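Local coordinates for heme oxygenase 1 (Neisseria meningitidis, PDB 1P3T), which binds heme and probably cleaves its macrocycle oxidatively, as other heme oxygenases do, at residues M75-A80 with R140-H145; L9-R14 with E158-L163. All blocks are in the same frame, centred on the assembly; numbering follows the deposited sequence.

Overall arrangement
Interactions 1 and 2 lie in different parts of one all-helical heme oxygenase fold, their centres about 23 Å apart and their nearest atoms about 6 Å apart, without touching. Along the chain, interaction 1 is nested within the loop that interaction 2 closes: 9-14 comes first, then 75-80, 140-145 and 158-163. Interaction 1 sets the start of helix 78-87 against the loop between helices 121-128 and 149-162; interaction 2 pairs the start of helix 11-32, which carries the axial heme ligand His23, with the end of helix 149-162. Each approaches the bound heme, the side chains of Arg77 and Ala12 about 7 Å and 6 Å from it, so both lie close to the cofactor pocket.

Interaction 1: residues M75-A80 with R140-H145; sequences MARYDA and RHLAPH
Arg77 passes its side chain over the backbone carbonyl of His141, with CD 2.9 Å from His141 O and the flat guanidinium turning one edge to the same oxygen. A bend at chi3 (-74°) brings this group toward the loop, and Arg77 NH1 donates to His141 O at 2.7 Å with an N-H...O angle of 154°. The donor is tilted 24° from the carbonyl plane. Leu142 reaches the same nitrogen with a methyl group, CD2 4.2 Å from Arg77 NH1.

Ala80 packs its methyl against the loop backbone: its CB lies 3.7 Å from His141 CA and 3.9 Å from His141 CB. Arg140 adds its CB beside Ala80, but its extended chain leads on to a salt bridge with Asp87. The contact thus joins the start of helix 78-87 to the loop before helix 149-162 in the all-helical heme oxygenase fold, the Arg77 side chain about 7 Å from the bound heme. The loop is held in two ways: an arginine binds a main-chain oxygen, and acidic groups of helix 78-87 take Arg140 and His141, where Asp84 at His141 ND1 would probably polarise the buried imidazole.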
loop_
_atom_site.group_PDB
_atom_site.type_symbol
_atom_site.label_atom_id
_atom_site.label_comp_id
_atom_site.label_asym_id
_atom_site.label_seq_id
_atom_site.Cartn_x
_atom_site.Cartn_y
_atom_site.Cartn_z
ATOM N N MET A 75 -12.084 4.061 3.217
ATOM C CA MET A 75 -10.947 3.243 3.616
ATOM C C MET A 75 -9.609 3.843 3.175
ATOM O O MET A 75 -8.555 3.304 3.497
ATOM C CB MET A 75 -11.077 1.830 3.035
ATOM C CG MET A 75 -12.247 1.013 3.578
ATOM S SD MET A 75 -12.223 -0.696 2.962
ATOM C CE MET A 75 -13.672 -0.737 1.926
ATOM N N ALA A 76 -9.651 4.959 2.450
ATOM C CA ALA A 76 -8.427 5.596 1.960
ATOM C C ALA A 76 -7.526 6.143 3.066
ATOM O O ALA A 76 -8.000 6.761 4.016
ATOM C CB ALA A 76 -8.774 6.706 0.980
ATOM N N ARG A 77 -6.221 5.928 2.924
ATOM C CA ARG A 77 -5.254 6.389 3.916
ATOM C C ARG A 77 -4.472 7.637 3.510
ATOM O O ARG A 77 -3.652 8.134 4.284
ATOM C CB ARG A 77 -4.259 5.269 4.237
ATOM C CG ARG A 77 -4.821 4.144 5.095
ATOM C CD ARG A 77 -3.701 3.276 5.656
ATOM N NE ARG A 77 -3.093 2.394 4.665
ATOM C CZ ARG A 77 -2.019 1.639 4.898
ATOM N NH1 ARG A 77 -1.428 1.663 6.087
ATOM N NH2 ARG A 77 -1.545 0.844 3.948
ATOM N N TYR A 78 -4.721 8.144 2.305
ATOM C CA TYR A 78 -4.008 9.325 1.827
ATOM C C TYR A 78 -3.999 10.509 2.802
ATOM O O TYR A 78 -2.946 11.101 3.046
ATOM C CB TYR A 78 -4.564 9.766 0.468
ATOM C CG TYR A 78 -3.859 10.974 -0.101
ATOM C CD1 TYR A 78 -2.465 11.038 -0.141
ATOM C CD2 TYR A 78 -4.584 12.056 -0.603
ATOM C CE1 TYR A 78 -1.806 12.151 -0.662
ATOM C CE2 TYR A 78 -3.935 13.179 -1.131
ATOM C CZ TYR A 78 -2.551 13.218 -1.155
ATOM O OH TYR A 78 -1.920 14.323 -1.671
ATOM N N ASP A 79 -5.155 10.863 3.358
ATOM C CA ASP A 79 -5.219 11.981 4.308
ATOM C C ASP A 79 -4.350 11.730 5.550
ATOM O O ASP A 79 -3.574 12.600 5.965
ATOM C CB ASP A 79 -6.669 12.246 4.745
ATOM C CG ASP A 79 -7.487 12.960 3.672
ATOM O OD1 ASP A 79 -7.134 14.109 3.315
ATOM O OD2 ASP A 79 -8.478 12.367 3.188
ATOM N N ALA A 80 -4.485 10.541 6.134
ATOM C CA ALA A 80 -3.710 10.175 7.323
ATOM C C ALA A 80 -2.211 10.344 7.091
ATOM O O ALA A 80 -1.480 10.762 7.990
ATOM C CB ALA A 80 -4.013 8.735 7.720
ATOM N N ARG A 140 -0.191 7.849 11.813
ATOM C CA ARG A 140 -1.645 7.762 11.701
ATOM C C ARG A 140 -2.040 6.773 10.618
ATOM O O ARG A 140 -2.953 5.968 10.805
ATOM C CB ARG A 140 -2.240 9.125 11.334
ATOM C CG ARG A 140 -1.993 10.236 12.334
ATOM C CD ARG A 140 -2.322 11.573 11.703
ATOM N NE ARG A 140 -2.014 12.697 12.578
ATOM C CZ ARG A 140 -2.802 13.125 13.558
ATOM N NH1 ARG A 140 -3.965 12.525 13.796
ATOM N NH2 ARG A 140 -2.422 14.156 14.305
ATOM N N HIS A 141 -1.344 6.843 9.484
ATOM C CA HIS A 141 -1.650 5.973 8.355
ATOM C C HIS A 141 -1.337 4.502 8.599
ATOM O O HIS A 141 -1.766 3.641 7.833
ATOM C CB HIS A 141 -0.912 6.452 7.094
ATOM C CG HIS A 141 0.542 6.088 7.046
ATOM N ND1 HIS A 141 1.497 6.702 7.827
ATOM C CD2 HIS A 141 1.209 5.193 6.276
ATOM C CE1 HIS A 141 2.688 6.206 7.538
ATOM N NE2 HIS A 141 2.540 5.288 6.600
ATOM N N LEU A 142 -0.607 4.209 9.668
ATOM C CA LEU A 142 -0.244 2.828 9.966
ATOM C C LEU A 142 -1.112 2.191 11.044
ATOM O O LEU A 142 -1.164 0.966 11.155
ATOM C CB LEU A 142 1.230 2.750 10.379
ATOM C CG LEU A 142 2.238 3.210 9.318
ATOM C CD1 LEU A 142 3.642 3.281 9.915
ATOM C CD2 LEU A 142 2.197 2.251 8.138
ATOM N N ALA A 143 -1.795 3.017 11.832
ATOM C CA ALA A 143 -2.649 2.506 12.899
ATOM C C ALA A 143 -3.621 1.464 12.361
ATOM O O ALA A 143 -3.993 1.491 11.187
ATOM C CB ALA A 143 -3.408 3.644 13.550
ATOM N N PRO A 144 -4.037 0.519 13.217
ATOM C CA PRO A 144 -4.971 -0.543 12.825
ATOM C C PRO A 144 -6.386 -0.008 12.617
ATOM O O PRO A 144 -6.757 1.029 13.174
ATOM C CB PRO A 144 -4.917 -1.517 14.006
ATOM C CG PRO A 144 -3.616 -1.164 14.716
ATOM C CD PRO A 144 -3.583 0.323 14.604
ATOM N N HIS A 145 -7.170 -0.717 11.812
ATOM C CA HIS A 145 -8.550 -0.329 11.566
ATOM C C HIS A 145 -9.250 -0.492 12.913
ATOM O O HIS A 145 -8.992 -1.456 13.639
ATOM C CB HIS A 145 -9.177 -1.247 10.510
ATOM C CG HIS A 145 -10.571 -0.866 10.118
ATOM N ND1 HIS A 145 -11.651 -1.018 10.962
ATOM C CD2 HIS A 145 -11.060 -0.334 8.973
ATOM C CE1 HIS A 145 -12.745 -0.597 10.353
ATOM N NE2 HIS A 145 -12.415 -0.177 9.144
#

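Interaction 2: residues L9-R14 with E158-L163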
loop_
_atom_site.group_PDB
_atom_site.type_symbol
_atom_site.label_atom_id
_atom_site.label_comp_id
_atom_site.label_asym_id
_atom_site.label_seq_id
_atom_site.Cartn_x
_atom_site.Cartn_y
_atom_site.Cartn_z
ATOM N N LEU A 9 -8.283 -21.792 -4.721
ATOM C CA LEU A 9 -9.662 -21.901 -5.187
ATOM C C LEU A 9 -10.513 -20.653 -4.951
ATOM O O LEU A 9 -11.743 -20.722 -5.005
ATOM C CB LEU A 9 -10.336 -23.127 -4.545
ATOM C CG LEU A 9 -9.785 -24.515 -4.918
ATOM C CD1 LEU A 9 -8.343 -24.664 -4.442
ATOM C CD2 LEU A 9 -10.653 -25.593 -4.293
ATOM N N THR A 10 -9.863 -19.519 -4.691
ATOM C CA THR A 10 -10.566 -18.254 -4.470
ATOM C C THR A 10 -9.778 -17.104 -5.102
ATOM O O THR A 10 -8.564 -17.206 -5.303
ATOM C CB THR A 10 -10.764 -17.950 -2.959
ATOM O OG1 THR A 10 -9.734 -17.069 -2.500
ATOM C CG2 THR A 10 -10.719 -19.238 -2.142
ATOM N N PHE A 11 -10.469 -16.013 -5.412
ATOM C CA PHE A 11 -9.829 -14.855 -6.027
ATOM C C PHE A 11 -8.782 -14.202 -5.108
ATOM O O PHE A 11 -7.648 -13.952 -5.520
ATOM C CB PHE A 11 -10.903 -13.838 -6.437
ATOM C CG PHE A 11 -10.357 -12.587 -7.081
ATOM C CD1 PHE A 11 -9.309 -12.651 -7.997
ATOM C CD2 PHE A 11 -10.914 -11.340 -6.786
ATOM C CE1 PHE A 11 -8.821 -11.490 -8.611
ATOM C CE2 PHE A 11 -10.434 -10.180 -7.393
ATOM C CZ PHE A 11 -9.385 -10.257 -8.308
ATOM N N ALA A 12 -9.163 -13.944 -3.863
ATOM C CA ALA A 12 -8.265 -13.316 -2.902
ATOM C C ALA A 12 -7.006 -14.137 -2.653
ATOM O O ALA A 12 -5.931 -13.584 -2.417
ATOM C CB ALA A 12 -8.994 -13.082 -1.588
ATOM N N LYS A 13 -7.143 -15.457 -2.697
ATOM C CA LYS A 13 -6.009 -16.342 -2.467
ATOM C C LYS A 13 -5.090 -16.404 -3.683
ATOM O O LYS A 13 -3.871 -16.521 -3.542
ATOM C CB LYS A 13 -6.494 -17.750 -2.107
ATOM C CG LYS A 13 -7.212 -17.831 -0.769
ATOM C CD LYS A 13 -7.565 -19.265 -0.408
ATOM C CE LYS A 13 -8.258 -19.325 0.944
ATOM N NZ LYS A 13 -8.594 -20.720 1.343
ATOM N N ARG A 14 -5.669 -16.333 -4.877
ATOM C CA ARG A 14 -4.855 -16.364 -6.084
ATOM C C ARG A 14 -4.005 -15.092 -6.169
ATOM O O ARG A 14 -2.838 -15.145 -6.563
ATOM C CB ARG A 14 -5.734 -16.527 -7.328
ATOM C CG ARG A 14 -6.219 -17.962 -7.537
ATOM C CD ARG A 14 -6.942 -18.143 -8.863
ATOM N NE ARG A 14 -8.275 -17.547 -8.855
ATOM C CZ ARG A 14 -9.303 -18.016 -8.152
ATOM N NH1 ARG A 14 -10.479 -17.404 -8.208
ATOM N NH2 ARG A 14 -9.159 -19.102 -7.399
ATOM N N GLU A 158 -14.103 -10.850 1.330
ATOM C CA GLU A 158 -15.377 -11.377 0.849
ATOM C C GLU A 158 -15.842 -10.519 -0.324
ATOM O O GLU A 158 -16.250 -11.038 -1.362
ATOM C CB GLU A 158 -16.431 -11.355 1.963
ATOM C CG GLU A 158 -16.116 -12.266 3.146
ATOM C CD GLU A 158 -16.045 -13.740 2.761
ATOM O OE1 GLU A 158 -15.188 -14.110 1.929
ATOM O OE2 GLU A 158 -16.851 -14.532 3.299
ATOM N N HIS A 159 -15.766 -9.203 -0.149
ATOM C CA HIS A 159 -16.156 -8.252 -1.189
ATOM C C HIS A 159 -15.374 -8.496 -2.479
ATOM O O HIS A 159 -15.937 -8.443 -3.575
ATOM C CB HIS A 159 -15.916 -6.825 -0.700
ATOM C CG HIS A 159 -16.826 -6.412 0.412
ATOM N ND1 HIS A 159 -16.475 -5.464 1.348
ATOM C CD2 HIS A 159 -18.077 -6.815 0.733
ATOM C CE1 HIS A 159 -17.471 -5.301 2.202
ATOM N NE2 HIS A 159 -18.455 -6.110 1.851
ATOM N N LEU A 160 -14.076 -8.758 -2.346
ATOM C CA LEU A 160 -13.225 -9.017 -3.503
ATOM C C LEU A 160 -13.687 -10.277 -4.221
ATOM O O LEU A 160 -13.941 -10.261 -5.425
ATOM C CB LEU A 160 -11.762 -9.181 -3.069
ATOM C CG LEU A 160 -10.957 -7.913 -2.770
ATOM C CD1 LEU A 160 -9.711 -8.273 -1.982
ATOM C CD2 LEU A 160 -10.584 -7.216 -4.074
ATOM N N ASN A 161 -13.783 -11.372 -3.474
ATOM C CA ASN A 161 -14.231 -12.643 -4.033
ATOM C C ASN A 161 -15.661 -12.480 -4.546
ATOM O O ASN A 161 -16.137 -13.280 -5.354
ATOM C CB ASN A 161 -14.197 -13.737 -2.956
ATOM C CG ASN A 161 -12.783 -14.116 -2.537
ATOM O OD1 ASN A 161 -12.563 -14.571 -1.412
ATOM N ND2 ASN A 161 -11.824 -13.951 -3.446
ATOM N N ALA A 162 -16.335 -11.433 -4.076
ATOM C CA ALA A 162 -17.717 -11.160 -4.461
ATOM C C ALA A 162 -17.863 -10.533 -5.849
ATOM O O ALA A 162 -18.859 -10.767 -6.531
ATOM C CB ALA A 162 -18.378 -10.269 -3.415
ATOM N N LEU A 163 -16.880 -9.739 -6.262
ATOM C CA LEU A 163 -16.923 -9.099 -7.573
ATOM C C LEU A 163 -17.308 -10.097 -8.657
ATOM O O LEU A 163 -17.878 -9.722 -9.680
ATOM C CB LEU A 163 -15.561 -8.495 -7.915
ATOM C CG LEU A 163 -15.044 -7.436 -6.941
ATOM C CD1 LEU A 163 -13.685 -6.949 -7.402
ATOM C CD2 LEU A 163 -16.034 -6.285 -6.858
#
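Phe11 turns one edge of its ring to the backbone of helix 149-162, where Phe11 CD2 comes within 3.5 Å of Leu160 O. The carbonyl oxygen lies near the ring plane, so it meets the rim of the phenyl group and not its face. This placement follows from the first torsion: with CG anti to the backbone N (chi1 180°), the ring extends beside the second helix. Its apolar contact with Leu160 is looser, 4.4 Å from Phe11 CD2 to Leu160 CB.

Asn161 fills the other part of the interface, its side chain inserted among Thr10, Phe11 and Ala12. Its CG stands beside its own backbone N, anti to the carbonyl carbon, which carries the amide group across to the first turn of helix 11-32. There Asn161 CG lies 4.0 Å from Ala12 CB, and the amide plane is inclined 62° to the phenyl ring. The amide thus comes up to the backbone of this first turn, close to Phe11 CB and Ala12 CB.

Thr10 occupies the N-cap position. Its OG1 accepts from Lys13 N at 3.1 Å, with an N-H...O angle of 155°, so the hydroxyl caps a main-chain N-H of the turn that Asn161 packs against. Arg14, in the same turn, forms a salt bridge with Glu170.

The heme site is near: the Ala12 side chain is about 6 Å from the bound heme, and the Leu160 side chain about 4 Å from that of Tyr112, a heme-binding residue. Helix 167-191 contributes Glu170 and Ala173 to the surroundings of Phe11, and Leu165 touches it from the intervening loop. Leu160 and Leu163 also touch Ile108 of helix 104-119, so the contact joins the N-terminal helix to a wider helical bundle.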